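Local coordinates for protein GTP pyrophosphokinase (Streptococcus pneumoniae, PDB 2BE3) that probably transfers pyrophosphate from ATP to GTP to make the alarmone (p)ppGpp, at residues A[123-128]-A[140-145]. Numbering follows the deposited sequence.
Sequences HVVVEY and LAEIQI
The Gln144 side chain runs along the His123 imidazole, both pointing the same way, at one end of an antiparallel beta hairpin of strands 122-130 and 137-147 in the mixed sheet of the RelA/SpoT synthetase-type fold. Gln144 CG sits over one face, 3.9 Å from the His123 ring centroid, in a CH-pi contact. The amide plane is turned 33° from the ring. Gln144 OE1 takes hydrogen bonds from Arg146 and Ser121, while His123 NE2 is bonded to Tyr119.

Four backbone bonds join the strands, two in each hydrogen-bonded pair, Val124-Ile143 and Val126-Ala141. On the face with His123, Glu127 and Leu140 extend in the same direction, and Glu127 CG meets Leu140 CD2 at 3.9 Å. The Glu127 carboxylate forms a salt bridge with Arg103 on the next strand. Val124, Val126, Ala141, Ile143 and Ile145 give the other side an apolar patch. Val124 CG1 touches Ile145 CD1 at 3.8 Å, and Ile143 and Ile145 pack on helix 89-97.

With chi1 at -174°, Glu142 CG swings opposite the backbone N, and the chain runs past Val125 CG2 to put its carboxylate beside Gln144. Gln144 NE2 gives Glu142 OE1 a nearly straight 3.1 Å bond, arriving from above the carboxylate plane.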
ATOM      1  N   HIS A 123      -2.517 -20.845  -7.615  1.00 67.68           N
ATOM      2  CA  HIS A 123      -1.523 -19.808  -7.897  1.00 68.72           C
ATOM      3  C   HIS A 123      -2.127 -18.766  -8.809  1.00 68.74           C
ATOM      4  O   HIS A 123      -2.684 -19.094  -9.841  1.00 69.43           O
ATOM      5  CB  HIS A 123      -0.268 -20.402  -8.559  1.00 68.82           C
ATOM      6  CG  HIS A 123       0.428 -21.441  -7.721  1.00 72.81           C
ATOM      7  ND1 HIS A 123       1.656 -21.968  -8.057  1.00 74.86           N
ATOM      8  CD2 HIS A 123       0.049 -22.079  -6.585  1.00 73.20           C
ATOM      9  CE1 HIS A 123       2.020 -22.855  -7.148  1.00 76.76           C
ATOM     10  NE2 HIS A 123       1.058 -22.950  -6.248  1.00 76.12           N
ATOM     11  N   VAL A 124      -2.074 -17.513  -8.403  1.00 69.34           N
ATOM     12  CA  VAL A 124      -2.352 -16.460  -9.329  1.00 69.78           C
ATOM     13  C   VAL A 124      -1.133 -15.562  -9.511  1.00 70.25           C
ATOM     14  O   VAL A 124      -0.620 -15.001  -8.537  1.00 70.32           O
ATOM     15  CB  VAL A 124      -3.805 -15.836  -9.187  1.00 70.70           C
ATOM     16  CG1 VAL A 124      -4.580 -16.395  -8.052  1.00 69.53           C
ATOM     17  CG2 VAL A 124      -3.896 -14.318  -9.414  1.00 70.43           C
ATOM     18  N   VAL A 125      -0.632 -15.517 -10.750  1.00 69.40           N
ATOM     19  CA  VAL A 125       0.502 -14.664 -11.096  1.00 69.09           C
ATOM     20  C   VAL A 125       0.001 -13.352 -11.673  1.00 69.40           C
ATOM     21  O   VAL A 125      -0.847 -13.359 -12.549  1.00 69.64           O
ATOM     22  CB  VAL A 125       1.476 -15.361 -12.071  1.00 69.19           C
ATOM     23  CG1 VAL A 125       2.683 -14.454 -12.365  1.00 66.78           C
ATOM     24  CG2 VAL A 125       1.942 -16.733 -11.482  1.00 67.79           C
ATOM     25  N   VAL A 126       0.475 -12.224 -11.149  1.00 69.95           N
ATOM     26  CA  VAL A 126      -0.086 -10.936 -11.540  1.00 71.11           C
ATOM     27  C   VAL A 126       1.024  -9.995 -11.967  1.00 71.88           C
ATOM     28  O   VAL A 126       2.162 -10.151 -11.534  1.00 72.77           O
ATOM     29  CB  VAL A 126      -0.969 -10.247 -10.431  1.00 71.12           C
ATOM     30  CG1 VAL A 126      -2.170 -11.163  -9.944  1.00 70.50           C
ATOM     31  CG2 VAL A 126      -0.133  -9.764  -9.249  1.00 72.18           C
ATOM     32  N   GLU A 127       0.697  -9.059 -12.848  1.00 71.24           N
ATOM     33  CA  GLU A 127       1.551  -7.912 -13.068  1.00 71.85           C
ATOM     34  C   GLU A 127       1.094  -6.839 -12.105  1.00 71.72           C
ATOM     35  O   GLU A 127      -0.107  -6.558 -11.994  1.00 71.05           O
ATOM     36  CB  GLU A 127       1.461  -7.412 -14.487  1.00 71.25           C
ATOM     37  CG  GLU A 127       2.327  -8.177 -15.375  1.00 74.33           C
ATOM     38  CD  GLU A 127       2.120  -7.855 -16.837  1.00 79.82           C
ATOM     39  OE1 GLU A 127       1.374  -6.884 -17.171  1.00 80.62           O
ATOM     40  OE2 GLU A 127       2.728  -8.591 -17.651  1.00 80.51           O
ATOM     41  N   TYR A 128       2.066  -6.285 -11.380  1.00 72.04           N
ATOM     42  CA  TYR A 128       1.815  -5.266 -10.373  1.00 71.74           C
ATOM     43  C   TYR A 128       2.829  -4.149 -10.601  1.00 71.66           C
ATOM     44  O   TYR A 128       4.032  -4.393 -10.727  1.00 71.69           O
ATOM     45  CB  TYR A 128       1.909  -5.868  -8.959  1.00 72.27           C
ATOM     46  CG  TYR A 128       1.493  -4.914  -7.864  1.00 72.84           C
ATOM     47  CD1 TYR A 128       0.140  -4.677  -7.599  1.00 71.97           C
ATOM     48  CD2 TYR A 128       2.457  -4.217  -7.107  1.00 72.63           C
ATOM     49  CE1 TYR A 128      -0.252  -3.789  -6.609  1.00 72.59           C
ATOM     50  CE2 TYR A 128       2.075  -3.304  -6.129  1.00 72.48           C
ATOM     51  CZ  TYR A 128       0.719  -3.102  -5.876  1.00 73.81           C
ATOM     52  OH  TYR A 128       0.324  -2.212  -4.895  1.00 74.59           O
ATOM     53  N   LEU A 140       6.472  -8.954 -11.667  1.00 70.44           N
ATOM     54  CA  LEU A 140       5.624 -10.110 -11.414  1.00 69.10           C
ATOM     55  C   LEU A 140       5.503 -10.419  -9.911  1.00 68.80           C
ATOM     56  O   LEU A 140       6.527 -10.530  -9.183  1.00 69.58           O
ATOM     57  CB  LEU A 140       6.081 -11.360 -12.201  1.00 67.34           C
ATOM     58  CG  LEU A 140       6.084 -11.263 -13.740  1.00 66.87           C
ATOM     59  CD1 LEU A 140       6.741 -12.502 -14.359  1.00 63.98           C
ATOM     60  CD2 LEU A 140       4.721 -11.034 -14.313  1.00 63.35           C
ATOM     61  N   ALA A 141       4.266 -10.628  -9.453  1.00 68.20           N
ATOM     62  CA  ALA A 141       4.052 -11.193  -8.091  1.00 68.74           C
ATOM     63  C   ALA A 141       3.201 -12.470  -8.172  1.00 69.49           C
ATOM     64  O   ALA A 141       2.332 -12.605  -9.046  1.00 69.90           O
ATOM     65  CB  ALA A 141       3.412 -10.168  -7.181  1.00 67.55           C
ATOM     66  N   GLU A 142       3.470 -13.423  -7.295  1.00 69.59           N
ATOM     67  CA  GLU A 142       2.681 -14.630  -7.251  1.00 70.45           C
ATOM     68  C   GLU A 142       1.829 -14.641  -5.975  1.00 70.87           C
ATOM     69  O   GLU A 142       2.378 -14.574  -4.866  1.00 71.36           O
ATOM     70  CB  GLU A 142       3.596 -15.826  -7.309  1.00 70.92           C
ATOM     71  CG  GLU A 142       2.908 -17.172  -7.420  1.00 74.32           C
ATOM     72  CD  GLU A 142       3.734 -18.262  -6.758  1.00 80.18           C
ATOM     73  OE1 GLU A 142       3.998 -18.166  -5.506  1.00 79.77           O
ATOM     74  OE2 GLU A 142       4.133 -19.196  -7.498  1.00 79.21           O
ATOM     75  N   ILE A 143       0.500 -14.631  -6.130  1.00 70.88           N
ATOM     76  CA  ILE A 143      -0.401 -14.785  -5.000  1.00 71.28           C
ATOM     77  C   ILE A 143      -0.912 -16.226  -4.955  1.00 71.67           C
ATOM     78  O   ILE A 143      -1.571 -16.692  -5.894  1.00 71.95           O
ATOM     79  CB  ILE A 143      -1.594 -13.815  -5.056  1.00 72.17           C
ATOM     80  CG1 ILE A 143      -1.105 -12.354  -5.208  1.00 70.64           C
ATOM     81  CG2 ILE A 143      -2.501 -14.019  -3.804  1.00 70.95           C
ATOM     82  CD1 ILE A 143      -2.193 -11.378  -5.612  1.00 70.25           C
ATOM     83  N   GLN A 144      -0.579 -16.942  -3.885  1.00 71.25           N
ATOM     84  CA  GLN A 144      -1.117 -18.276  -3.673  1.00 71.49           C
ATOM     85  C   GLN A 144      -2.305 -18.271  -2.712  1.00 71.47           C
ATOM     86  O   GLN A 144      -2.340 -17.504  -1.736  1.00 71.61           O
ATOM     87  CB  GLN A 144      -0.025 -19.179  -3.152  1.00 72.29           C
ATOM     88  CG  GLN A 144       0.922 -19.605  -4.250  1.00 73.59           C
ATOM     89  CD  GLN A 144       1.756 -20.758  -3.821  1.00 77.13           C
ATOM     90  OE1 GLN A 144       1.242 -21.731  -3.289  1.00 79.82           O
ATOM     91  NE2 GLN A 144       3.054 -20.656  -4.014  1.00 77.80           N
ATOM     92  N   ILE A 145      -3.297 -19.102  -2.990  1.00 70.96           N
ATOM     93  CA  ILE A 145      -4.461 -19.134  -2.140  1.00 71.41           C
ATOM     94  C   ILE A 145      -4.595 -20.537  -1.604  1.00 71.68           C
ATOM     95  O   ILE A 145      -4.602 -21.489  -2.362  1.00 72.71           O
ATOM     96  CB  ILE A 145      -5.757 -18.674  -2.894  1.00 71.66           C
ATOM     97  CG1 ILE A 145      -5.582 -17.258  -3.422  1.00 71.38           C
ATOM     98  CG2 ILE A 145      -6.935 -18.590  -1.916  1.00 70.19           C
ATOM     99  CD1 ILE A 145      -6.206 -17.058  -4.694  1.00 74.01           C
TER